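Local structure of putative phosphohistidine phosphatase, SixA (Nakamurella multipartita, 4HBZ) at residues C68-A72 / R73-T77. The protein probably acts as a phosphohistidine phosphatase of the SixA type, a member of the histidine phosphatase superfamily. Sequence-based numbering, arbitrary orientation.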
ATOM      1  N   CYS A  68      -3.334  -5.241  -6.776  1.00 11.23           N
ATOM      2  CA  CYS A  68      -3.167  -6.356  -5.871  1.00 11.43           C
ATOM      3  C   CYS A  68      -2.322  -7.466  -6.480  1.00 11.39           C
ATOM      4  O   CYS A  68      -2.552  -7.861  -7.602  1.00 11.90           O
ATOM      5  CB  CYS A  68      -4.550  -6.908  -5.515  1.00 12.04           C
ATOM      6  SG  CYS A  68      -4.601  -8.168  -4.207  1.00 13.54           S
ATOM      7  N   SER A  69      -1.347  -7.957  -5.728  1.00 11.81           N
ATOM      8  CA  SER A  69      -0.632  -9.172  -6.115  1.00 11.37           C
ATOM      9  C   SER A  69      -1.597 -10.335  -6.354  1.00 11.78           C
ATOM     10  O   SER A  69      -2.607 -10.493  -5.675  1.00 11.93           O
ATOM     11  CB  SER A  69       0.338  -9.552  -5.005  1.00 11.71           C
ATOM     12  OG  SER A  69       0.898 -10.810  -5.223  1.00 11.82           O
ATOM     13  N   THR A  70      -1.251 -11.179  -7.313  1.00 11.98           N
ATOM     14  CA  THR A  70      -2.060 -12.332  -7.677  1.00 13.33           C
ATOM     15  C   THR A  70      -1.982 -13.480  -6.660  1.00 13.22           C
ATOM     16  O   THR A  70      -2.768 -14.418  -6.728  1.00 13.66           O
ATOM     17  CB  THR A  70      -1.664 -12.850  -9.044  1.00 14.62           C
ATOM     18  OG1 THR A  70      -0.235 -13.024  -9.060  1.00 14.69           O
ATOM     19  CG2 THR A  70      -2.125 -11.854 -10.149  1.00 15.38           C
ATOM     20  N   ALA A  71      -1.066 -13.406  -5.693  1.00 12.96           N
ATOM     21  CA  ALA A  71      -0.935 -14.476  -4.700  1.00 12.97           C
ATOM     22  C   ALA A  71      -2.273 -14.647  -3.949  1.00 12.41           C
ATOM     23  O   ALA A  71      -2.999 -13.652  -3.695  1.00 13.14           O
ATOM     24  CB  ALA A  71       0.163 -14.191  -3.717  1.00 13.29           C
ATOM     25  N   ALA A  72      -2.562 -15.865  -3.539  1.00 12.35           N
ATOM     26  CA  ALA A  72      -3.776 -16.126  -2.717  1.00 13.38           C
ATOM     27  C   ALA A  72      -3.811 -15.202  -1.481  1.00 12.60           C
ATOM     28  O   ALA A  72      -4.834 -14.658  -1.132  1.00 12.43           O
ATOM     29  CB  ALA A  72      -3.879 -17.574  -2.317  1.00 13.45           C
ATOM     30  N   ARG A  73      -2.683 -15.022  -0.815  1.00 12.32           N
ATOM     31  CA  ARG A  73      -2.690 -14.312   0.447  1.00 11.89           C
ATOM     32  C   ARG A  73      -2.984 -12.843   0.329  1.00 11.76           C
ATOM     33  O   ARG A  73      -3.602 -12.238   1.218  1.00 12.79           O
ATOM     34  CB  ARG A  73      -1.390 -14.561   1.228  1.00 11.71           C
ATOM     35  CG  ARG A  73      -0.084 -14.129   0.526  1.00 11.37           C
ATOM     36  CD  ARG A  73       1.096 -14.766   1.248  1.00 12.31           C
ATOM     37  NE  ARG A  73       2.415 -14.511   0.660  1.00 12.04           N
ATOM     38  CZ  ARG A  73       3.006 -15.298  -0.256  1.00 12.68           C
ATOM     39  NH1 ARG A  73       2.343 -16.280  -0.893  1.00 12.87           N
ATOM     40  NH2 ARG A  73       4.270 -15.095  -0.571  1.00 13.18           N
ATOM     41  N   THR A  74      -2.548 -12.228  -0.767  1.00 11.31           N
ATOM     42  CA  THR A  74      -2.873 -10.846  -1.071  1.00 11.35           C
ATOM     43  C   THR A  74      -4.346 -10.716  -1.538  1.00 11.66           C
ATOM     44  O   THR A  74      -5.078  -9.853  -1.097  1.00 12.41           O
ATOM     45  CB  THR A  74      -1.873 -10.275  -2.110  1.00 12.12           C
ATOM     46  OG1 THR A  74      -1.634 -11.275  -3.101  1.00 12.41           O
ATOM     47  CG2 THR A  74      -0.535  -9.955  -1.442  1.00 11.72           C
ATOM     48  N   ARG A  75      -4.805 -11.624  -2.396  1.00 12.61           N
ATOM     49  CA  ARG A  75      -6.225 -11.681  -2.796  1.00 12.88           C
ATOM     50  C   ARG A  75      -7.136 -11.825  -1.577  1.00 12.63           C
ATOM     51  O   ARG A  75      -8.143 -11.113  -1.484  1.00 13.72           O
ATOM     52  CB  ARG A  75      -6.476 -12.837  -3.763  1.00 14.56           C
ATOM     53  CG  ARG A  75      -5.847 -12.672  -5.116  1.00 14.94           C
ATOM     54  CD  ARG A  75      -6.065 -13.935  -5.965  1.00 17.11           C
ATOM     55  NE  ARG A  75      -5.498 -13.847  -7.302  1.00 17.73           N
ATOM     56  CZ  ARG A  75      -6.113 -13.322  -8.373  1.00 19.71           C
ATOM     57  NH1 ARG A  75      -7.381 -12.878  -8.318  1.00 19.99           N
ATOM     58  NH2 ARG A  75      -5.462 -13.321  -9.532  1.00 23.56           N
ATOM     59  N   GLN A  76      -6.766 -12.719  -0.682  1.00 12.83           N
ATOM     60  CA  GLN A  76      -7.568 -12.991   0.498  1.00 13.43           C
ATOM     61  C   GLN A  76      -7.539 -11.830   1.469  1.00 13.50           C
ATOM     62  O   GLN A  76      -8.538 -11.518   2.130  1.00 12.92           O
ATOM     63  CB  GLN A  76      -7.087 -14.275   1.190  1.00 13.59           C
ATOM     64  CG  GLN A  76      -7.479 -15.511   0.386  1.00 15.36           C
ATOM     65  CD  GLN A  76      -6.855 -16.781   0.913  1.00 16.98           C
ATOM     66  OE1 GLN A  76      -6.230 -16.780   1.954  1.00 19.60           O
ATOM     67  NE2 GLN A  76      -6.978 -17.888   0.165  1.00 19.28           N
ATOM     68  N   THR A  77      -6.409 -11.161   1.596  1.00 11.59           N
ATOM     69  CA  THR A  77      -6.345  -9.960   2.412  1.00 11.31           C
ATOM     70  C   THR A  77      -7.315  -8.926   1.878  1.00 12.63           C
ATOM     71  O   THR A  77      -8.113  -8.374   2.613  1.00 12.25           O
ATOM     72  CB  THR A  77      -4.911  -9.389   2.409  1.00 11.53           C
ATOM     73  OG1 THR A  77      -4.026 -10.296   3.066  1.00 12.22           O
ATOM     74  CG2 THR A  77      -4.884  -8.074   3.081  1.00 12.21           C
TER
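Arg75 reaches back along the turn to the carbonyl of Thr70, a worked example of how the start of a helix satisfies the peptide groups leading into it. Its NE gives a hydrogen bond to Thr70 O at 2.8 Å, with the oxygen at the guanidinium edge, in its plane, although the donor stands 36° above the carbonyl plane. The chain, extended from CG to NE, runs alongside Thr70, NH2 comes 3.7 Å from Thr70 CG2, and Tyr89 makes a cation-pi contact with the arginine. With an alanine here, Thr70 O would probably lose this donor and Tyr89 its cationic partner. At the N-cap, Ala71 O receives Arg75 N in a nearly straight bond of 3.0 Å. The chi1 of Thr74 (41°) turns OG1 back toward two carbonyls, 2.8 Å from Ala71 O and 2.9 Å from Ser69 O, and its single proton could go to either. Ser69 OG closes an ST turn by accepting from Ala71 N and also bonds to His120, while Gln76 N donates to Ala72 O. The segment thus carries strand 65-69 into helix 72-81 of a beta-alpha-beta unit, with Cys68 and Thr74 packed on Val118 of the adjacent strand 114-119 and Cys68 also touching strand 86-90.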